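PDB 3OEP: putative uncharacterized protein TTHA0988 from Thermus thermophilus, which is of unknown function but is a homologue of KipI and KipA, and is probably not an allophanate hydrolase. Local coordinates for residues A[307-315]-A[376-384]; A[296-306]-A[319-330]. All blocks are in the same frame, centred on the assembly; numbering follows the deposited sequence. Where two conformers were deposited one is given.

Interaction 1: residues A[307-315]-A[376-384]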
loop_
_atom_site.group_PDB
_atom_site.type_symbol
_atom_site.label_atom_id
_atom_site.label_comp_id
_atom_site.label_asym_id
_atom_site.label_seq_id
_atom_site.Cartn_x
_atom_site.Cartn_y
_atom_site.Cartn_z
ATOM N N ILE A 307 31.457 -6.514 -4.440
ATOM C CA ILE A 307 31.272 -5.403 -3.508
ATOM C C ILE A 307 30.172 -5.801 -2.519
ATOM O O ILE A 307 28.997 -5.869 -2.895
ATOM C CB ILE A 307 30.874 -4.105 -4.250
ATOM C CG1 ILE A 307 31.943 -3.727 -5.286
ATOM C CG2 ILE A 307 30.663 -2.950 -3.262
ATOM C CD1 ILE A 307 31.541 -2.581 -6.215
ATOM N N PRO A 308 30.544 -6.091 -1.260
ATOM C CA PRO A 308 29.516 -6.440 -0.280
ATOM C C PRO A 308 28.700 -5.220 0.125
ATOM O O PRO A 308 29.163 -4.089 -0.042
ATOM C CB PRO A 308 30.316 -6.990 0.905
ATOM C CG PRO A 308 31.669 -6.416 0.766
ATOM C CD PRO A 308 31.904 -6.195 -0.697
ATOM N N PRO A 309 27.479 -5.441 0.638
ATOM C CA PRO A 309 26.635 -4.305 0.985
ATOM C C PRO A 309 27.217 -3.489 2.133
ATOM O O PRO A 309 27.953 -4.024 2.970
ATOM C CB PRO A 309 25.297 -4.956 1.377
ATOM C CG PRO A 309 25.636 -6.346 1.765
ATOM C CD PRO A 309 26.846 -6.733 0.964
ATOM N N GLY A 310 26.900 -2.199 2.139
ATOM C CA GLY A 310 27.330 -1.282 3.178
ATOM C C GLY A 310 28.493 -0.395 2.785
ATOM O O GLY A 310 29.174 0.146 3.652
ATOM N N GLN A 311 28.734 -0.230 1.488
ATOM C CA GLN A 311 29.811 0.647 1.054
ATOM C C GLN A 311 29.519 1.341 -0.263
ATOM O O GLN A 311 28.658 0.902 -1.044
ATOM C CB GLN A 311 31.134 -0.130 0.974
ATOM C CG GLN A 311 31.185 -1.195 -0.107
ATOM C CD GLN A 311 32.385 -2.120 0.044
ATOM O OE1 GLN A 311 32.370 -3.047 0.853
ATOM N NE2 GLN A 311 33.425 -1.872 -0.737
ATOM N N SER A 312 30.239 2.439 -0.484
ATOM C CA SER A 312 30.144 3.198 -1.721
ATOM C C SER A 312 31.354 2.915 -2.598
ATOM O O SER A 312 32.407 2.478 -2.117
ATOM C CB SER A 312 30.019 4.699 -1.449
ATOM O OG SER A 312 31.245 5.258 -1.026
ATOM N N PHE A 313 31.194 3.180 -3.888
ATOM C CA PHE A 313 32.199 2.820 -4.871
ATOM C C PHE A 313 32.103 3.731 -6.082
ATOM O O PHE A 313 31.071 4.367 -6.311
ATOM C CB PHE A 313 32.025 1.351 -5.287
ATOM C CG PHE A 313 30.643 1.011 -5.785
ATOM C CD1 PHE A 313 29.644 0.629 -4.897
ATOM C CD2 PHE A 313 30.347 1.056 -7.141
ATOM C CE1 PHE A 313 28.372 0.310 -5.353
ATOM C CE2 PHE A 313 29.071 0.738 -7.603
ATOM C CZ PHE A 313 28.086 0.366 -6.706
ATOM N N LEU A 314 33.190 3.792 -6.847
ATOM C CA LEU A 314 33.199 4.519 -8.107
ATOM C C LEU A 314 32.653 3.584 -9.182
ATOM O O LEU A 314 33.062 2.429 -9.292
ATOM C CB LEU A 314 34.616 5.005 -8.446
ATOM C CG LEU A 314 34.806 6.034 -9.580
ATOM C CD1 LEU A 314 34.585 5.408 -10.938
ATOM C CD2 LEU A 314 33.919 7.267 -9.417
ATOM N N TRP A 315 31.705 4.096 -9.954
ATOM C CA TRP A 315 31.054 3.350 -11.012
ATOM C C TRP A 315 31.324 4.111 -12.315
ATOM O O TRP A 315 30.658 5.099 -12.613
ATOM C CB TRP A 315 29.570 3.239 -10.681
ATOM C CG TRP A 315 28.729 2.446 -11.637
ATOM C CD1 TRP A 315 29.149 1.658 -12.675
ATOM C CD2 TRP A 315 27.301 2.334 -11.603
ATOM N NE1 TRP A 315 28.063 1.092 -13.308
ATOM C CE2 TRP A 315 26.919 1.492 -12.671
ATOM C CE3 TRP A 315 26.305 2.891 -10.793
ATOM C CZ2 TRP A 315 25.583 1.179 -12.935
ATOM C CZ3 TRP A 315 24.974 2.584 -11.066
ATOM C CH2 TRP A 315 24.631 1.741 -12.126
ATOM N N ARG A 376 33.262 11.708 -2.385
ATOM C CA ARG A 376 34.295 10.690 -2.570
ATOM C C ARG A 376 33.714 9.287 -2.421
ATOM O O ARG A 376 32.893 9.054 -1.535
ATOM C CB ARG A 376 35.402 10.839 -1.530
ATOM C CG ARG A 376 36.227 12.089 -1.654
ATOM C CD ARG A 376 37.116 12.236 -0.445
ATOM N NE ARG A 376 38.011 13.386 -0.551
ATOM C CZ ARG A 376 37.646 14.651 -0.355
ATOM N NH1 ARG A 376 36.388 14.959 -0.048
ATOM N NH2 ARG A 376 38.544 15.615 -0.483
ATOM N N PRO A 377 34.173 8.342 -3.256
ATOM C CA PRO A 377 33.801 6.940 -3.080
ATOM C C PRO A 377 34.576 6.293 -1.935
ATOM O O PRO A 377 35.490 6.904 -1.375
ATOM C CB PRO A 377 34.209 6.310 -4.412
ATOM C CG PRO A 377 35.401 7.089 -4.824
ATOM C CD PRO A 377 35.142 8.508 -4.355
ATOM N N GLY A 378 34.201 5.065 -1.594
ATOM C CA GLY A 378 34.942 4.268 -0.625
ATOM C C GLY A 378 34.534 4.436 0.824
ATOM O O GLY A 378 35.282 4.038 1.717
ATOM N N ARG A 379 33.366 5.029 1.076
ATOM C CA ARG A 379 32.822 5.072 2.431
ATOM C C ARG A 379 32.258 3.702 2.764
ATOM O O ARG A 379 31.828 2.971 1.876
ATOM C CB ARG A 379 31.703 6.099 2.570
ATOM C CG ARG A 379 32.128 7.551 2.477
ATOM C CD ARG A 379 31.331 8.421 3.455
ATOM N NE ARG A 379 31.110 9.775 2.941
ATOM C CZ ARG A 379 29.920 10.329 2.688
ATOM N NH1 ARG A 379 28.784 9.673 2.908
ATOM N NH2 ARG A 379 29.865 11.571 2.218
ATOM N N ALA A 380 32.262 3.355 4.047
ATOM C CA ALA A 380 31.641 2.113 4.494
ATOM C C ALA A 380 31.100 2.280 5.903
ATOM O O ALA A 380 31.707 2.956 6.733
ATOM C CB ALA A 380 32.633 0.958 4.433
ATOM N N PHE A 381 29.948 1.662 6.155
ATOM C CA PHE A 381 29.333 1.645 7.483
ATOM C C PHE A 381 28.871 0.215 7.752
ATOM O O PHE A 381 28.393 -0.458 6.838
ATOM C CB PHE A 381 28.154 2.617 7.535
ATOM C CG PHE A 381 27.618 2.854 8.920
ATOM C CD1 PHE A 381 28.170 3.838 9.735
ATOM C CD2 PHE A 381 26.566 2.091 9.414
ATOM C CE1 PHE A 381 27.678 4.058 11.022
ATOM C CE2 PHE A 381 26.069 2.303 10.694
ATOM C CZ PHE A 381 26.626 3.289 11.500
ATOM N N PRO A 382 29.010 -0.264 9.001
ATOM C CA PRO A 382 28.632 -1.648 9.258
ATOM C C PRO A 382 27.123 -1.851 9.173
ATOM O O PRO A 382 26.358 -1.013 9.649
ATOM C CB PRO A 382 29.125 -1.882 10.692
ATOM C CG PRO A 382 29.068 -0.524 11.314
ATOM C CD PRO A 382 29.526 0.392 10.219
ATOM N N GLN A 383 26.700 -2.943 8.553
ATOM C CA GLN A 383 25.293 -3.310 8.573
ATOM C C GLN A 383 25.041 -4.232 9.742
ATOM O O GLN A 383 25.875 -5.081 10.060
ATOM C CB GLN A 383 24.897 -4.034 7.294
ATOM C CG GLN A 383 25.141 -3.249 6.046
ATOM C CD GLN A 383 24.266 -3.725 4.906
ATOM O OE1 GLN A 383 23.647 -2.921 4.217
ATOM N NE2 GLN A 383 24.192 -5.040 4.722
ATOM N N ARG A 384 23.881 -4.080 10.367
ATOM C CA ARG A 384 23.426 -5.045 11.356
ATOM C C ARG A 384 23.332 -6.421 10.687
ATOM O O ARG A 384 22.956 -6.517 9.514
ATOM C CB ARG A 384 22.070 -4.625 11.937
ATOM C CG ARG A 384 20.929 -4.592 10.936
ATOM C CD ARG A 384 19.658 -3.957 11.508
ATOM N NE ARG A 384 19.771 -2.513 11.708
ATOM C CZ ARG A 384 18.740 -1.688 11.905
ATOM N NH1 ARG A 384 17.492 -2.145 11.923
ATOM N NH2 ARG A 384 18.959 -0.388 12.076
HETATM O O HOH W 1 30.584 7.720 -0.963
#
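With chi1 at 74°, Ser312 holds OG between its own backbone N and carbonyl carbon, turned to 376-384, where OG accepts the N-H of Arg379 (OG to N 3.0 Å). At the other end, Gln383 has CG anti to its carbonyl carbon (chi1 -58°) and an extended chain beyond, which lays its amide against the Pro309 ring, NE2 3.5 Å from Pro309 CB. The two side chains cross at about a right angle, and NE2 also donates to Gly295 O, which helps fix the amide. Between these ends the two backbones run antiparallel. Phe381 N donates to Gly310 O (3.0 Å), Ser312 N binds Arg379 O (2.9 Å), and Gly378 N makes only a weak bond to Ser312 O. Gln311 and Ala380 form a single bridge, with their CB atoms 3.9 Å apart. Gly310 and Gln311 both face Phe293, a G1 beta bulge at the start of edge strand 311-315. A water ties Ser312 OG to Arg376 O, to which it donates (2.7 Å). Farther along, Pro377 lays CB against the backbone of Phe313 and Leu314, 3.6 Å from Leu314 N. Apolar side-chain packing is slight here. The chemistry is therefore mostly that of main chain meeting main chain: 376-384, itself no regular strand, satisfies N-H and C=O groups along the outer edge of the sheet, while the hydroxyl of buried Ser312, which accepts the N-H of Arg379 and bonds a water, anchors the loop where its backbone bonding weakens.

Interaction 2: residues A[296-306]-A[319-330]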
loop_
_atom_site.group_PDB
_atom_site.type_symbol
_atom_site.label_atom_id
_atom_site.label_comp_id
_atom_site.label_asym_id
_atom_site.label_seq_id
_atom_site.Cartn_x
_atom_site.Cartn_y
_atom_site.Cartn_z
ATOM N N TYR A 296 20.566 -6.671 1.767
ATOM C CA TYR A 296 20.951 -8.068 1.901
ATOM C C TYR A 296 20.532 -8.872 0.683
ATOM O O TYR A 296 19.795 -8.387 -0.165
ATOM C CB TYR A 296 20.313 -8.672 3.160
ATOM C CG TYR A 296 20.588 -7.866 4.408
ATOM C CD1 TYR A 296 21.691 -8.135 5.206
ATOM C CD2 TYR A 296 19.747 -6.820 4.782
ATOM C CE1 TYR A 296 21.952 -7.381 6.340
ATOM C CE2 TYR A 296 19.999 -6.066 5.908
ATOM C CZ TYR A 296 21.099 -6.350 6.686
ATOM O OH TYR A 296 21.342 -5.593 7.805
ATOM N N GLY A 297 21.034 -10.101 0.594
ATOM C CA GLY A 297 20.623 -11.018 -0.458
ATOM C C GLY A 297 21.488 -11.021 -1.702
ATOM O O GLY A 297 21.279 -11.851 -2.586
ATOM N N PHE A 298 22.459 -10.110 -1.778
ATOM C CA PHE A 298 23.335 -9.997 -2.951
ATOM C C PHE A 298 24.714 -9.472 -2.587
ATOM O O PHE A 298 24.907 -8.878 -1.532
ATOM C CB PHE A 298 22.782 -9.001 -3.975
ATOM C CG PHE A 298 21.351 -9.216 -4.347
ATOM C CD1 PHE A 298 21.019 -9.960 -5.468
ATOM C CD2 PHE A 298 20.334 -8.631 -3.604
ATOM C CE1 PHE A 298 19.694 -10.144 -5.830
ATOM C CE2 PHE A 298 19.006 -8.810 -3.957
ATOM C CZ PHE A 298 18.684 -9.565 -5.075
ATOM N N VAL A 299 25.660 -9.689 -3.491
ATOM C CA VAL A 299 26.885 -8.900 -3.543
ATOM C C VAL A 299 26.892 -8.232 -4.907
ATOM O O VAL A 299 26.486 -8.836 -5.901
ATOM C CB VAL A 299 28.171 -9.744 -3.346
ATOM C CG1 VAL A 299 28.235 -10.292 -1.919
ATOM C CG2 VAL A 299 28.262 -10.864 -4.369
ATOM N N ALA A 300 27.298 -6.969 -4.948
ATOM C CA ALA A 300 27.375 -6.246 -6.202
ATOM C C ALA A 300 28.627 -6.690 -6.948
ATOM O O ALA A 300 29.641 -7.034 -6.331
ATOM C CB ALA A 300 27.382 -4.736 -5.960
ATOM N N LEU A 301 28.534 -6.694 -8.276
ATOM C CA LEU A 301 29.627 -7.128 -9.144
ATOM C C LEU A 301 29.950 -6.015 -10.121
ATOM O O LEU A 301 29.092 -5.604 -10.904
ATOM C CB LEU A 301 29.243 -8.380 -9.938
ATOM C CG LEU A 301 29.018 -9.685 -9.184
ATOM C CD1 LEU A 301 28.658 -10.787 -10.171
ATOM C CD2 LEU A 301 30.245 -10.064 -8.388
ATOM N N LEU A 302 31.190 -5.527 -10.080
ATOM C CA LEU A 302 31.611 -4.443 -10.958
ATOM C C LEU A 302 33.055 -4.669 -11.378
ATOM O O LEU A 302 33.932 -4.794 -10.526
ATOM C CB LEU A 302 31.479 -3.097 -10.239
ATOM C CG LEU A 302 31.884 -1.857 -11.040
ATOM C CD1 LEU A 302 30.974 -1.685 -12.243
ATOM C CD2 LEU A 302 31.863 -0.612 -10.155
ATOM N N GLU A 303 33.283 -4.726 -12.690
ATOM C CA GLU A 303 34.630 -4.899 -13.257
ATOM C C GLU A 303 35.370 -6.096 -12.647
ATOM O O GLU A 303 36.571 -6.025 -12.370
ATOM C CB GLU A 303 35.448 -3.613 -13.091
ATOM C CG GLU A 303 34.861 -2.407 -13.820
ATOM C CD GLU A 303 35.707 -1.162 -13.665
ATOM O OE1 GLU A 303 35.531 -0.439 -12.660
ATOM O OE2 GLU A 303 36.544 -0.900 -14.553
ATOM N N GLY A 304 34.636 -7.184 -12.431
ATOM C CA GLY A 304 35.202 -8.420 -11.896
ATOM C C GLY A 304 35.278 -8.520 -10.380
ATOM O O GLY A 304 35.513 -9.612 -9.853
ATOM N N GLU A 305 35.083 -7.399 -9.679
ATOM C CA GLU A 305 35.210 -7.352 -8.220
ATOM C C GLU A 305 33.850 -7.513 -7.552
ATOM O O GLU A 305 32.856 -6.995 -8.048
ATOM C CB GLU A 305 35.818 -6.017 -7.773
ATOM C CG GLU A 305 37.144 -5.645 -8.429
ATOM C CD GLU A 305 38.306 -6.539 -8.021
ATOM O OE1 GLU A 305 39.344 -6.487 -8.712
ATOM O OE2 GLU A 305 38.197 -7.282 -7.022
ATOM N N GLU A 306 33.817 -8.229 -6.429
ATOM C CA GLU A 306 32.621 -8.306 -5.594
ATOM C C GLU A 306 32.619 -7.149 -4.601
ATOM O O GLU A 306 33.651 -6.849 -3.991
ATOM C CB GLU A 306 32.554 -9.638 -4.835
ATOM C CG GLU A 306 32.075 -10.805 -5.680
ATOM C CD GLU A 306 31.847 -12.074 -4.876
ATOM O OE1 GLU A 306 32.130 -12.081 -3.659
ATOM O OE2 GLU A 306 31.374 -13.067 -5.464
ATOM N N LYS A 319 30.658 1.082 -17.654
ATOM C CA LYS A 319 30.862 -0.173 -16.935
ATOM C C LYS A 319 29.542 -0.695 -16.391
ATOM O O LYS A 319 28.684 0.080 -15.955
ATOM C CB LYS A 319 31.874 -0.001 -15.800
ATOM C CG LYS A 319 33.237 0.543 -16.251
ATOM C CD LYS A 319 33.881 -0.307 -17.332
ATOM C CE LYS A 319 35.293 0.187 -17.666
ATOM N NZ LYS A 319 36.003 -0.736 -18.592
ATOM N N THR A 320 29.399 -2.020 -16.410
ATOM C CA THR A 320 28.151 -2.676 -16.053
ATOM C C THR A 320 28.197 -3.227 -14.635
ATOM O O THR A 320 29.154 -3.899 -14.237
ATOM C CB THR A 320 27.816 -3.779 -17.063
ATOM O OG1 THR A 320 27.692 -3.182 -18.362
ATOM C CG2 THR A 320 26.507 -4.498 -16.695
ATOM N N LEU A 321 27.145 -2.910 -13.889
ATOM C CA LEU A 321 26.968 -3.317 -12.506
ATOM C C LEU A 321 25.910 -4.421 -12.454
ATOM O O LEU A 321 24.822 -4.279 -13.028
ATOM C CB LEU A 321 26.504 -2.111 -11.691
ATOM C CG LEU A 321 26.258 -2.306 -10.197
ATOM C CD1 LEU A 321 27.540 -2.692 -9.472
ATOM C CD2 LEU A 321 25.654 -1.011 -9.630
ATOM N N ARG A 322 26.229 -5.513 -11.765
ATOM C CA ARG A 322 25.308 -6.640 -11.612
ATOM C C ARG A 322 25.205 -6.985 -10.138
ATOM O O ARG A 322 25.988 -6.488 -9.319
ATOM C CB ARG A 322 25.814 -7.854 -12.391
ATOM C CG ARG A 322 25.881 -7.658 -13.900
ATOM C CD ARG A 322 26.549 -8.841 -14.589
ATOM N NE ARG A 322 26.563 -8.686 -16.046
ATOM C CZ ARG A 322 27.492 -8.036 -16.746
ATOM N NH1 ARG A 322 28.530 -7.453 -16.148
ATOM N NH2 ARG A 322 27.383 -7.970 -18.070
ATOM N N PHE A 323 24.244 -7.839 -9.804
ATOM C CA PHE A 323 24.027 -8.236 -8.416
ATOM C C PHE A 323 23.929 -9.744 -8.338
ATOM O O PHE A 323 22.993 -10.342 -8.866
ATOM C CB PHE A 323 22.784 -7.558 -7.860
ATOM C CG PHE A 323 22.880 -6.061 -7.875
ATOM C CD1 PHE A 323 23.529 -5.387 -6.855
ATOM C CD2 PHE A 323 22.382 -5.334 -8.949
ATOM C CE1 PHE A 323 23.648 -4.001 -6.879
ATOM C CE2 PHE A 323 22.494 -3.947 -8.979
ATOM C CZ PHE A 323 23.130 -3.284 -7.944
ATOM N N ARG A 324 24.930 -10.347 -7.712
ATOM C CA ARG A 324 25.010 -11.789 -7.568
ATOM C C ARG A 324 24.248 -12.219 -6.318
ATOM O O ARG A 324 24.603 -11.813 -5.222
ATOM C CB ARG A 324 26.477 -12.201 -7.452
ATOM C CG ARG A 324 26.714 -13.690 -7.281
ATOM C CD ARG A 324 28.211 -13.988 -7.332
ATOM N NE ARG A 324 28.761 -13.781 -8.672
ATOM C CZ ARG A 324 30.059 -13.665 -8.962
ATOM N NH1 ARG A 324 30.985 -13.718 -8.010
ATOM N NH2 ARG A 324 30.436 -13.488 -10.224
ATOM N N PRO A 325 23.203 -13.049 -6.470
ATOM C CA PRO A 325 22.481 -13.476 -5.272
ATOM C C PRO A 325 23.393 -14.190 -4.273
ATOM O O PRO A 325 24.236 -14.993 -4.670
ATOM C CB PRO A 325 21.413 -14.422 -5.826
ATOM C CG PRO A 325 21.207 -13.958 -7.227
ATOM C CD PRO A 325 22.552 -13.529 -7.702
ATOM N N ARG A 326 23.240 -13.881 -2.990
ATOM C CA ARG A 326 24.078 -14.491 -1.965
ATOM C C ARG A 326 23.475 -14.380 -0.583
ATOM O O ARG A 326 22.945 -13.331 -0.205
ATOM C CB ARG A 326 25.464 -13.847 -1.935
ATOM C CG ARG A 326 26.352 -14.377 -0.802
ATOM C CD ARG A 326 27.808 -14.080 -1.033
ATOM N NE ARG A 326 28.272 -14.610 -2.312
ATOM C CZ ARG A 326 29.446 -14.319 -2.867
ATOM N NH1 ARG A 326 30.302 -13.508 -2.251
ATOM N NH2 ARG A 326 29.767 -14.846 -4.044
ATOM N N GLY A 327 23.587 -15.474 0.166
ATOM C CA GLY A 327 23.315 -15.477 1.591
ATOM C C GLY A 327 21.852 -15.309 1.915
ATOM O O GLY A 327 20.997 -15.428 1.029
ATOM N N PRO A 328 21.555 -15.037 3.196
ATOM C CA PRO A 328 20.196 -14.735 3.576
ATOM C C PRO A 328 19.827 -13.329 3.134
ATOM O O PRO A 328 20.699 -12.477 2.898
ATOM C CB PRO A 328 20.228 -14.836 5.103
ATOM C CG PRO A 328 21.599 -14.435 5.466
ATOM C CD PRO A 328 22.482 -14.914 4.338
ATOM N N GLY A 329 18.532 -13.098 3.025
ATOM C CA GLY A 329 18.029 -11.816 2.602
ATOM C C GLY A 329 17.646 -11.883 1.148
ATOM O O GLY A 329 18.012 -12.812 0.422
ATOM N N VAL A 330 16.876 -10.894 0.732
ATOM C CA VAL A 330 16.359 -10.854 -0.616
ATOM C C VAL A 330 16.313 -9.466 -1.216
ATOM O O VAL A 330 16.078 -9.355 -2.404
ATOM C CB VAL A 330 14.929 -11.424 -0.693
ATOM C CG1 VAL A 330 14.923 -12.890 -0.320
ATOM C CG2 VAL A 330 13.978 -10.624 0.188
HETATM O O HOH W 2 19.161 -13.539 -2.270
HETATM O O HOH W 3 29.289 -6.796 -13.571
HETATM O O HOH W 4 31.676 -4.305 -14.859
#
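Tyr296 sets its CB against the loop at Pro328 and Gly329, and Gly297 O then accepts Arg326 N (2.9 Å). A water donates to both Gly297 O and Gly329 O. Phe298 crosses Phe323 at about a right angle, its CD1 3.8 Å from Phe323 CB. Val299 forms a hydrogen-bonded antiparallel pair with Arg324, and its CG2 lies over the centre of the Arg326 guanidinium. Ala300 puts CB 3.9 Å from Phe323 CE1. Leu301 forms the next hydrogen-bonded pair, with Arg322. After the type I' turn from Leu302 to Glu305, Glu306 reaches back across 298-302. Arg326 grips it end-on, NH1 to OE1 (2.7 Å) and NH2 to OE2 (2.8 Å), while Arg324 NH1 reaches the anti lone pair of OE2 (2.7 Å). With chi3 near -60° in both arginines, each chain bends to bring its guanidinium to the carboxylate. This salt-bridge network ties strand 305-307 to strand 320-325 and its continuation at Arg326, across strand 298-302 between them; on the other face Phe298 and Phe323 meet Phe276, and Leu302 and Leu321 pack on Phe313 and Trp315 of strand 311-315.

In the fold
The segments alternate along the chain: 296-306 and 319-330 of interaction 2 flank 307-315 of interaction 1, whose partner 376-384 comes last. Their centres lie about 13 Å apart, both in the region related to carboxyltransferase subdomains A and B. Strands 298-302, 305-307 and 320-325 belong to a six-stranded antiparallel sheet, whereas 311-315 is an outermost strand of a five-stranded one, so the chain passes from one sheet to the other and back. Ile307 N reaches Ala300 O (2.7 Å), and Tyr296 OH probably bonds Arg384 O (2.5 Å). Interaction 2 thus pairs neighbouring strands of one sheet, and interaction 1 attaches the loop leading to strand 390-396 to the edge of the other.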